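Local coordinates for putative outer membrane protein (LpxR) (Salmonella typhimurium, PDB 3FID) that probably removes the 3'-acyloxyacyl group of lipid A as a lipopolysaccharide-modifying enzyme of the outer membrane, and binds zinc ions, at residues Leu187-Thr192 / Leu215-Phe220; Gly206-Gln211 / Asp291-Phe296. All coordinates share one frame; numbering follows the deposited sequence.

Contact 1 (Leu187-Thr192 / Leu215-Phe220). With CXE (pentaethylene glycol monodecyl ether), chain K.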
ATOM      1  N   LEU A 187      -5.746  15.593 -11.110  1.00 12.78           N
ATOM      2  CA  LEU A 187      -6.070  16.077 -12.435  1.00 14.96           C
ATOM      3  C   LEU A 187      -5.699  15.023 -13.459  1.00 14.89           C
ATOM      4  O   LEU A 187      -4.720  14.280 -13.273  1.00 14.78           O
ATOM      5  CB  LEU A 187      -5.344  17.390 -12.701  1.00 15.19           C
ATOM      6  CG  LEU A 187      -3.876  17.441 -13.041  1.00 19.41           C
ATOM      7  CD1 LEU A 187      -3.719  17.349 -14.577  1.00 20.86           C
ATOM      8  CD2 LEU A 187      -3.331  18.783 -12.524  1.00 24.07           C
ATOM      9  N   GLY A 188      -6.435  14.984 -14.564  1.00 14.66           N
ATOM     10  CA  GLY A 188      -6.268  13.895 -15.541  1.00 15.14           C
ATOM     11  C   GLY A 188      -7.284  14.020 -16.661  1.00 15.87           C
ATOM     12  O   GLY A 188      -8.157  14.884 -16.609  1.00 15.80           O
ATOM     13  N   ASN A 189      -7.184  13.155 -17.664  1.00 16.17           N
ATOM     14  CA  ASN A 189      -8.147  13.189 -18.784  1.00 16.22           C
ATOM     15  C   ASN A 189      -9.317  12.233 -18.646  1.00 16.16           C
ATOM     16  O   ASN A 189     -10.116  12.085 -19.573  1.00 16.31           O
ATOM     17  CB  ASN A 189      -7.428  13.056 -20.138  1.00 16.61           C
ATOM     18  CG  ASN A 189      -6.827  11.697 -20.355  1.00 17.64           C
ATOM     19  OD1 ASN A 189      -6.669  10.915 -19.414  1.00 18.86           O
ATOM     20  ND2 ASN A 189      -6.491  11.394 -21.606  1.00 17.01           N
ATOM     21  N   ASP A 190      -9.466  11.596 -17.479  1.00 15.04           N
ATOM     22  CA  ASP A 190     -10.600  10.722 -17.284  1.00 15.32           C
ATOM     23  C   ASP A 190     -11.256  10.897 -15.923  1.00 15.35           C
ATOM     24  O   ASP A 190     -10.619  10.688 -14.891  1.00 13.79           O
ATOM     25  CB  ASP A 190     -10.237   9.238 -17.521  1.00 15.15           C
ATOM     26  CG  ASP A 190     -11.462   8.340 -17.485  1.00 17.08           C
ATOM     27  OD1 ASP A 190     -11.544   7.416 -16.637  1.00 15.17           O
ATOM     28  OD2 ASP A 190     -12.393   8.582 -18.291  1.00 19.98           O
ATOM     29  N   LYS A 191     -12.535  11.270 -15.933  1.00 15.74           N
ATOM     30  CA  LYS A 191     -13.312  11.490 -14.703  1.00 17.00           C
ATOM     31  C   LYS A 191     -13.358  10.258 -13.765  1.00 16.24           C
ATOM     32  O   LYS A 191     -13.213  10.402 -12.533  1.00 16.48           O
ATOM     33  CB  LYS A 191     -14.744  11.969 -15.052  1.00 16.90           C
ATOM     34  CG  LYS A 191     -15.728  11.891 -13.882  1.00 20.04           C
ATOM     35  CD  LYS A 191     -17.171  12.260 -14.316  1.00 20.18           C
ATOM     36  CE  LYS A 191     -18.081  12.393 -13.103  1.00 23.11           C
ATOM     37  NZ  LYS A 191     -17.936  13.725 -12.467  1.00 27.16           N
ATOM     38  N   THR A 192     -13.571   9.064 -14.337  1.00 14.79           N
ATOM     39  CA  THR A 192     -13.737   7.838 -13.535  1.00 14.29           C
ATOM     40  C   THR A 192     -12.393   7.484 -12.855  1.00 13.71           C
ATOM     41  O   THR A 192     -12.347   7.208 -11.648  1.00 13.31           O
ATOM     42  CB  THR A 192     -14.215   6.645 -14.408  1.00 15.15           C
ATOM     43  OG1 THR A 192     -15.480   6.969 -15.015  1.00 16.62           O
ATOM     44  CG2 THR A 192     -14.400   5.377 -13.541  1.00 12.94           C
ATOM     45  N   LEU A 215      -4.909   7.564 -25.009  1.00 20.99           N
ATOM     46  CA  LEU A 215      -4.120   8.244 -23.981  1.00 19.79           C
ATOM     47  C   LEU A 215      -4.881   8.305 -22.655  1.00 18.63           C
ATOM     48  O   LEU A 215      -6.043   8.706 -22.587  1.00 17.33           O
ATOM     49  CB  LEU A 215      -3.726   9.671 -24.413  1.00 19.95           C
ATOM     50  CG  LEU A 215      -2.855  10.509 -23.458  1.00 21.04           C
ATOM     51  CD1 LEU A 215      -1.380  10.056 -23.389  1.00 19.92           C
ATOM     52  CD2 LEU A 215      -2.956  11.994 -23.771  1.00 20.13           C
ATOM     53  N   ILE A 216      -4.176   7.919 -21.602  1.00 17.05           N
ATOM     54  CA  ILE A 216      -4.672   8.066 -20.260  1.00 15.72           C
ATOM     55  C   ILE A 216      -3.572   8.714 -19.440  1.00 15.35           C
ATOM     56  O   ILE A 216      -2.365   8.398 -19.596  1.00 14.12           O
ATOM     57  CB  ILE A 216      -5.129   6.704 -19.685  1.00 16.25           C
ATOM     58  CG1 ILE A 216      -5.959   6.910 -18.405  1.00 16.03           C
ATOM     59  CG2 ILE A 216      -3.913   5.760 -19.449  1.00 15.58           C
ATOM     60  CD1 ILE A 216      -6.705   5.673 -17.977  1.00 19.02           C
ATOM     61  N   TYR A 217      -3.964   9.687 -18.632  1.00 14.49           N
ATOM     62  CA  TYR A 217      -3.022  10.280 -17.673  1.00 14.01           C
ATOM     63  C   TYR A 217      -3.695  10.819 -16.416  1.00 13.59           C
ATOM     64  O   TYR A 217      -4.870  11.189 -16.427  1.00 13.07           O
ATOM     65  CB  TYR A 217      -2.130  11.351 -18.314  1.00 15.54           C
ATOM     66  CG  TYR A 217      -2.854  12.611 -18.684  1.00 15.81           C
ATOM     67  CD1 TYR A 217      -3.368  12.788 -19.990  1.00 16.61           C
ATOM     68  CD2 TYR A 217      -3.028  13.634 -17.741  1.00 17.65           C
ATOM     69  CE1 TYR A 217      -4.050  13.945 -20.333  1.00 18.06           C
ATOM     70  CE2 TYR A 217      -3.699  14.797 -18.076  1.00 17.68           C
ATOM     71  CZ  TYR A 217      -4.213  14.948 -19.355  1.00 18.14           C
ATOM     72  OH  TYR A 217      -4.876  16.115 -19.646  1.00 19.32           O
ATOM     73  N   LYS A 218      -2.933  10.854 -15.324  1.00 12.85           N
ATOM     74  CA  LYS A 218      -3.475  11.260 -14.032  1.00 12.18           C
ATOM     75  C   LYS A 218      -2.309  11.686 -13.160  1.00 12.58           C
ATOM     76  O   LYS A 218      -1.258  11.045 -13.205  1.00 11.67           O
ATOM     77  CB  LYS A 218      -4.232  10.083 -13.389  1.00 11.99           C
ATOM     78  CG  LYS A 218      -4.746  10.355 -11.952  1.00 12.31           C
ATOM     79  CD  LYS A 218      -5.559   9.186 -11.386  1.00 11.46           C
ATOM     80  CE  LYS A 218      -5.911   9.465  -9.898  1.00 10.33           C
ATOM     81  NZ  LYS A 218      -6.663   8.284  -9.341  1.00 11.75           N
ATOM     82  N   VAL A 219      -2.466  12.796 -12.422  1.00 12.01           N
ATOM     83  CA  VAL A 219      -1.485  13.217 -11.436  1.00 12.80           C
ATOM     84  C   VAL A 219      -2.255  13.500 -10.165  1.00 12.24           C
ATOM     85  O   VAL A 219      -3.345  14.051 -10.227  1.00 12.41           O
ATOM     86  CB  VAL A 219      -0.709  14.482 -11.864  1.00 13.15           C
ATOM     87  CG1 VAL A 219       0.354  14.797 -10.853  1.00 14.00           C
ATOM     88  CG2 VAL A 219      -0.052  14.294 -13.278  1.00 14.21           C
ATOM     89  N   PHE A 220      -1.733  13.096  -9.009  1.00 12.40           N
ATOM     90  CA  PHE A 220      -2.532  13.182  -7.794  1.00 11.96           C
ATOM     91  C   PHE A 220      -1.666  13.382  -6.569  1.00 11.26           C
ATOM     92  O   PHE A 220      -0.463  13.069  -6.576  1.00 12.68           O
ATOM     93  CB  PHE A 220      -3.413  11.916  -7.581  1.00 12.28           C
ATOM     94  CG  PHE A 220      -2.602  10.692  -7.302  1.00 14.03           C
ATOM     95  CD1 PHE A 220      -2.091   9.929  -8.355  1.00 14.94           C
ATOM     96  CD2 PHE A 220      -2.276  10.346  -5.994  1.00 16.94           C
ATOM     97  CE1 PHE A 220      -1.273   8.809  -8.104  1.00 16.90           C
ATOM     98  CE2 PHE A 220      -1.465   9.235  -5.733  1.00 16.49           C
ATOM     99  CZ  PHE A 220      -0.954   8.474  -6.801  1.00 16.00           C
TER
HETATM  100  C1  CXE K 305      -3.248  17.981  -8.692  1.00 32.21           C
HETATM  101  C2  CXE K 305      -2.321  16.985  -8.025  1.00 30.33           C
HETATM  102  C3  CXE K 305      -1.030  17.635  -7.529  1.00 31.78           C
HETATM  103  C4  CXE K 305       0.055  17.650  -8.606  1.00 30.54           C
HETATM  104  C5  CXE K 305       1.403  18.179  -8.132  1.00 31.30           C
HETATM  105  C6  CXE K 305       2.531  17.364  -8.768  1.00 31.76           C
HETATM  106  C7  CXE K 305       3.800  18.161  -9.080  1.00 33.01           C
HETATM  107  C8  CXE K 305       4.874  17.229  -9.634  1.00 32.33           C
HETATM  108  C9  CXE K 305       6.233  17.895  -9.796  1.00 33.10           C
HETATM  109  C10 CXE K 305       7.228  16.929 -10.434  1.00 35.57           C
HETATM  110  O11 CXE K 305       8.430  17.609 -10.801  1.00 39.29           O
HETATM  111  C12 CXE K 305       9.472  16.702 -11.169  1.00 42.41           C
HETATM  112  C13 CXE K 305      10.839  17.378 -11.061  1.00 45.49           C
HETATM  113  O14 CXE K 305      11.884  16.442 -11.362  1.00 48.05           O
HETATM  114  C15 CXE K 305      13.047  16.600 -10.546  1.00 49.44           C
HETATM  115  C16 CXE K 305      12.823  15.946  -9.181  1.00 50.45           C
HETATM  116  O17 CXE K 305      14.048  15.861  -8.447  1.00 51.40           O
HETATM  117  C18 CXE K 305      14.025  16.636  -7.248  1.00 51.13           C
HETATM  118  C19 CXE K 305      15.444  16.826  -6.727  1.00 51.37           C
HETATM  119  O20 CXE K 305      16.356  16.207  -7.633  1.00 51.42           O
HETATM  120  O   HOH W   1      -7.614  10.583 -15.553  1.00 17.29           O
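Asn189 lies over the ring of Tyr217 and grips the neighbouring strand with both polar atoms of its amide. Its CB stands above the rim of the ring, 3.5 Å from Tyr217 CE1, and CG sits over the bond between CE1 and CD1. With chi1 at 69°, CG is tucked between its own N and carbonyl carbon, which turns the amide back across the ring; the two planes are stacked, 26° apart. At the tip, Asn189 OD1 accepts the N-H of Tyr217 (N to OD1 3.1 Å), the donor standing above the carbonyl plane. On the other branch, Asn189 ND2 donates an N-H to Leu215 O at 2.9 Å, again from above that carbonyl; Lys212 NZ is a second donor to the same oxygen. Meanwhile Asn189 N reaches Tyr217 O at 3.3 Å, an atom approached also by a water that accepts from Asp190 N. The side-chain amide thus supplies the acceptor that the Asn189 carbonyl would offer if the strand ran on, extending the antiparallel pairing of strands 176-188 and 215-228 in the outer-membrane beta-barrel wall past its last bridge. Regular pairing is seen at Leu187 and Val219, where Leu187 N meets Val219 O at 3.0 Å and Val219 N meets Leu187 O at 2.8 Å. Gly188 and Lys218 follow as a non-hydrogen-bonded pair. The Lys218 chain runs extended to the opposite face from Leu187, and its NZ is held by Asn197 OD1 and Phe193 O. Leu187 and Val219 line the detergent-bearing outer surface: Val219 CG1 touches detergent C4 at 3.6 Å, and Leu187 CD2 lies 3.9 Å from detergent C1, the end of the alkyl tail.

Contact 2 (Gly206-Gln211 / Asp291-Phe296); sequences GLIHTQ and DITFFF
Gly206 and Asp291 bring the two backbones nearest, their CA atoms 5.1 Å apart. From there the segments run in roughly the same sense, 30° between directions, and draw apart to 7.4 Å between the CA atoms of Ile208 and Phe295. No backbone-to-backbone hydrogen bond joins them; Gly206-Gln211 is an irregular loop lying along strand 285-295. The one hydrogen bond is short: Thr293 OG1 donates to Gly206 O at 2.6 Å, reaching it slightly tilted from the carbonyl plane. A chi1 of -52° sets Thr293 OG1 beside its own N and aims it at that carbonyl; Thr293 CG2, on the other branch, also lies near the oxygen and meets Ile208 CD1 at 3.6 Å. The Asp291 carboxylate flanks Gly206 without bonding to its N, and Asp291 OD1 is held instead by Ser6 and Asn289. Farther along, Thr210 CG2 rests obliquely against the Phe295 ring, 3.9 Å from Phe295 CD2, while Thr210 OG1 is hydrogen-bonded to Asp190 OD1. Asp291, Thr293 and Phe295 turn to the loop while Ile292 and Phe294 point away to the outer surface, the alternation of a barrel strand, with the loop lying against the inner side. Around it, strand 266-275 borders Asp291 and Phe295, strand 2-9 lies against Leu207 and Thr293, and Phe193 of helix 191-194 packs on Ile208 and Thr210.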
ATOM      1  N   GLY A 206      -1.939  -0.382  -8.609  1.00 14.53           N
ATOM      2  CA  GLY A 206      -1.901  -0.676 -10.042  1.00 14.51           C
ATOM      3  C   GLY A 206      -3.247  -0.886 -10.723  1.00 14.89           C
ATOM      4  O   GLY A 206      -3.358  -0.680 -11.920  1.00 13.93           O
ATOM      5  N   LEU A 207      -4.264  -1.309  -9.984  1.00 14.48           N
ATOM      6  CA  LEU A 207      -5.558  -1.492 -10.609  1.00 14.70           C
ATOM      7  C   LEU A 207      -6.133  -0.145 -11.040  1.00 15.43           C
ATOM      8  O   LEU A 207      -5.959   0.864 -10.359  1.00 15.12           O
ATOM      9  CB  LEU A 207      -6.513  -2.246  -9.702  1.00 14.83           C
ATOM     10  CG  LEU A 207      -6.029  -3.657  -9.352  1.00 16.03           C
ATOM     11  CD1 LEU A 207      -6.833  -4.194  -8.184  1.00 16.56           C
ATOM     12  CD2 LEU A 207      -6.077  -4.584 -10.602  1.00 16.13           C
ATOM     13  N   ILE A 208      -6.791  -0.149 -12.191  1.00 15.80           N
ATOM     14  CA  ILE A 208      -7.334   1.084 -12.792  1.00 16.87           C
ATOM     15  C   ILE A 208      -8.814   0.877 -13.117  1.00 17.19           C
ATOM     16  O   ILE A 208      -9.182  -0.141 -13.693  1.00 17.54           O
ATOM     17  CB  ILE A 208      -6.534   1.475 -14.082  1.00 17.16           C
ATOM     18  CG1 ILE A 208      -5.112   1.944 -13.692  1.00 16.98           C
ATOM     19  CG2 ILE A 208      -7.277   2.569 -14.907  1.00 18.00           C
ATOM     20  CD1 ILE A 208      -4.130   2.104 -14.891  1.00 17.84           C
ATOM     21  N   HIS A 209      -9.650   1.844 -12.751  1.00 17.68           N
ATOM     22  CA  HIS A 209     -11.046   1.862 -13.202  1.00 18.99           C
ATOM     23  C   HIS A 209     -11.143   3.042 -14.148  1.00 20.02           C
ATOM     24  O   HIS A 209     -11.031   4.186 -13.720  1.00 20.47           O
ATOM     25  CB  HIS A 209     -11.992   2.066 -12.013  1.00 18.58           C
ATOM     26  CG  HIS A 209     -13.447   2.005 -12.376  1.00 17.63           C
ATOM     27  ND1 HIS A 209     -14.436   2.505 -11.559  1.00 16.88           N
ATOM     28  CD2 HIS A 209     -14.077   1.517 -13.473  1.00 17.01           C
ATOM     29  CE1 HIS A 209     -15.617   2.311 -12.125  1.00 17.84           C
ATOM     30  NE2 HIS A 209     -15.427   1.733 -13.297  1.00 17.07           N
ATOM     31  N   THR A 210     -11.291   2.778 -15.437  1.00 22.41           N
ATOM     32  CA  THR A 210     -11.335   3.875 -16.399  1.00 24.62           C
ATOM     33  C   THR A 210     -12.330   3.641 -17.510  1.00 27.03           C
ATOM     34  O   THR A 210     -12.590   2.503 -17.887  1.00 27.06           O
ATOM     35  CB  THR A 210      -9.950   4.170 -17.024  1.00 23.79           C
ATOM     36  OG1 THR A 210     -10.031   5.386 -17.788  1.00 24.97           O
ATOM     37  CG2 THR A 210      -9.476   3.022 -17.931  1.00 22.84           C
ATOM     38  N   GLN A 211     -12.868   4.742 -18.037  1.00 30.05           N
ATOM     39  CA  GLN A 211     -13.687   4.706 -19.254  1.00 33.10           C
ATOM     40  C   GLN A 211     -12.795   4.850 -20.507  1.00 32.78           C
ATOM     41  O   GLN A 211     -13.104   4.315 -21.573  1.00 34.27           O
ATOM     42  CB  GLN A 211     -14.782   5.785 -19.194  1.00 33.16           C
ATOM     43  CG  GLN A 211     -15.859   5.556 -18.068  1.00 35.81           C
ATOM     44  CD  GLN A 211     -17.105   6.490 -18.177  1.00 37.19           C
ATOM     45  OE1 GLN A 211     -16.986   7.715 -18.385  1.00 42.55           O
ATOM     46  NE2 GLN A 211     -18.306   5.901 -18.023  1.00 39.89           N
ATOM     47  N   ASP A 291       4.004   0.629 -10.947  1.00 13.26           N
ATOM     48  CA  ASP A 291       3.019  -0.333 -11.438  1.00 12.43           C
ATOM     49  C   ASP A 291       2.978  -0.370 -12.968  1.00 12.43           C
ATOM     50  O   ASP A 291       3.166   0.658 -13.647  1.00 10.76           O
ATOM     51  CB  ASP A 291       1.591  -0.054 -10.922  1.00 13.69           C
ATOM     52  CG  ASP A 291       1.547   0.628  -9.533  1.00 15.11           C
ATOM     53  OD1 ASP A 291       2.224   0.208  -8.581  1.00 16.06           O
ATOM     54  OD2 ASP A 291       0.761   1.584  -9.395  1.00 17.65           O
ATOM     55  N   ILE A 292       2.743  -1.564 -13.496  1.00 11.38           N
ATOM     56  CA  ILE A 292       2.497  -1.724 -14.931  1.00 13.88           C
ATOM     57  C   ILE A 292       1.110  -2.313 -15.010  1.00 13.46           C
ATOM     58  O   ILE A 292       0.834  -3.326 -14.363  1.00 13.53           O
ATOM     59  CB  ILE A 292       3.497  -2.694 -15.598  1.00 14.54           C
ATOM     60  CG1 ILE A 292       4.927  -2.151 -15.504  1.00 14.84           C
ATOM     61  CG2 ILE A 292       3.102  -2.922 -17.078  1.00 13.15           C
ATOM     62  CD1 ILE A 292       5.975  -3.132 -16.048  1.00 17.56           C
ATOM     63  N   THR A 293       0.221  -1.635 -15.742  1.00 14.42           N
ATOM     64  CA  THR A 293      -1.171  -2.022 -15.796  1.00 13.87           C
ATOM     65  C   THR A 293      -1.562  -2.193 -17.262  1.00 15.05           C
ATOM     66  O   THR A 293      -1.354  -1.287 -18.083  1.00 14.13           O
ATOM     67  CB  THR A 293      -2.055  -0.964 -15.143  1.00 14.40           C
ATOM     68  OG1 THR A 293      -1.552  -0.677 -13.835  1.00 13.29           O
ATOM     69  CG2 THR A 293      -3.500  -1.488 -15.006  1.00 15.17           C
ATOM     70  N   PHE A 294      -2.105  -3.362 -17.578  1.00 15.50           N
ATOM     71  CA  PHE A 294      -2.694  -3.586 -18.888  1.00 17.98           C
ATOM     72  C   PHE A 294      -4.171  -3.314 -18.739  1.00 18.39           C
ATOM     73  O   PHE A 294      -4.808  -3.859 -17.859  1.00 18.66           O
ATOM     74  CB  PHE A 294      -2.380  -5.004 -19.369  1.00 18.65           C
ATOM     75  CG  PHE A 294      -0.914  -5.237 -19.537  1.00 20.32           C
ATOM     76  CD1 PHE A 294      -0.248  -4.755 -20.658  1.00 24.20           C
ATOM     77  CD2 PHE A 294      -0.182  -5.852 -18.527  1.00 24.35           C
ATOM     78  CE1 PHE A 294       1.137  -4.923 -20.795  1.00 23.80           C
ATOM     79  CE2 PHE A 294       1.206  -6.032 -18.653  1.00 27.66           C
ATOM     80  CZ  PHE A 294       1.861  -5.570 -19.792  1.00 25.32           C
ATOM     81  N   PHE A 295      -4.689  -2.401 -19.551  1.00 19.46           N
ATOM     82  CA  PHE A 295      -6.084  -1.966 -19.426  1.00 20.22           C
ATOM     83  C   PHE A 295      -6.719  -2.014 -20.813  1.00 20.92           C
ATOM     84  O   PHE A 295      -6.135  -1.549 -21.791  1.00 20.31           O
ATOM     85  CB  PHE A 295      -6.193  -0.575 -18.766  1.00 19.75           C
ATOM     86  CG  PHE A 295      -5.777   0.593 -19.653  1.00 20.36           C
ATOM     87  CD1 PHE A 295      -4.437   0.923 -19.827  1.00 19.04           C
ATOM     88  CD2 PHE A 295      -6.748   1.408 -20.248  1.00 20.55           C
ATOM     89  CE1 PHE A 295      -4.061   1.984 -20.600  1.00 19.43           C
ATOM     90  CE2 PHE A 295      -6.374   2.492 -21.044  1.00 19.79           C
ATOM     91  CZ  PHE A 295      -5.027   2.793 -21.205  1.00 19.28           C
ATOM     92  N   PHE A 296      -7.906  -2.600 -20.881  1.00 22.23           N
ATOM     93  CA  PHE A 296      -8.483  -3.006 -22.158  1.00 24.00           C
ATOM     94  C   PHE A 296      -9.974  -3.243 -21.985  1.00 24.61           C
ATOM     95  O   PHE A 296     -10.642  -3.725 -22.886  1.00 25.39           O
ATOM     96  CB  PHE A 296      -7.788  -4.279 -22.670  1.00 24.43           C
ATOM     97  CG  PHE A 296      -7.555  -5.321 -21.598  1.00 24.71           C
ATOM     98  CD1 PHE A 296      -6.351  -5.359 -20.887  1.00 26.25           C
ATOM     99  CD2 PHE A 296      -8.540  -6.248 -21.281  1.00 24.52           C
ATOM    100  CE1 PHE A 296      -6.141  -6.318 -19.886  1.00 25.54           C
ATOM    101  CE2 PHE A 296      -8.336  -7.197 -20.282  1.00 24.29           C
ATOM    102  CZ  PHE A 296      -7.139  -7.231 -19.585  1.00 24.71           C
ATOM    103  OXT PHE A 296     -10.533  -2.947 -20.926  1.00 24.77           O
TER

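In the fold
Starting from the N terminus, strand 2-9 pairs with 33-44 and, at the chain's end, with 285-295, which closes the barrel. Strand 176-188 leads into a long connection that includes helix 191-194, and contact 1 closes it by joining both of its ends. Residues 206-211 belong to that connection; contact 2 lays them against the last strand, 80 residues on, so the segments alternate along the chain and the contacts cross. Their centres lie about 12 Å apart, and Asp190 of contact 1 bridges to the loop of contact 2. Together they tie the hairpin 176-228 to the barrel's closing seam through its interior.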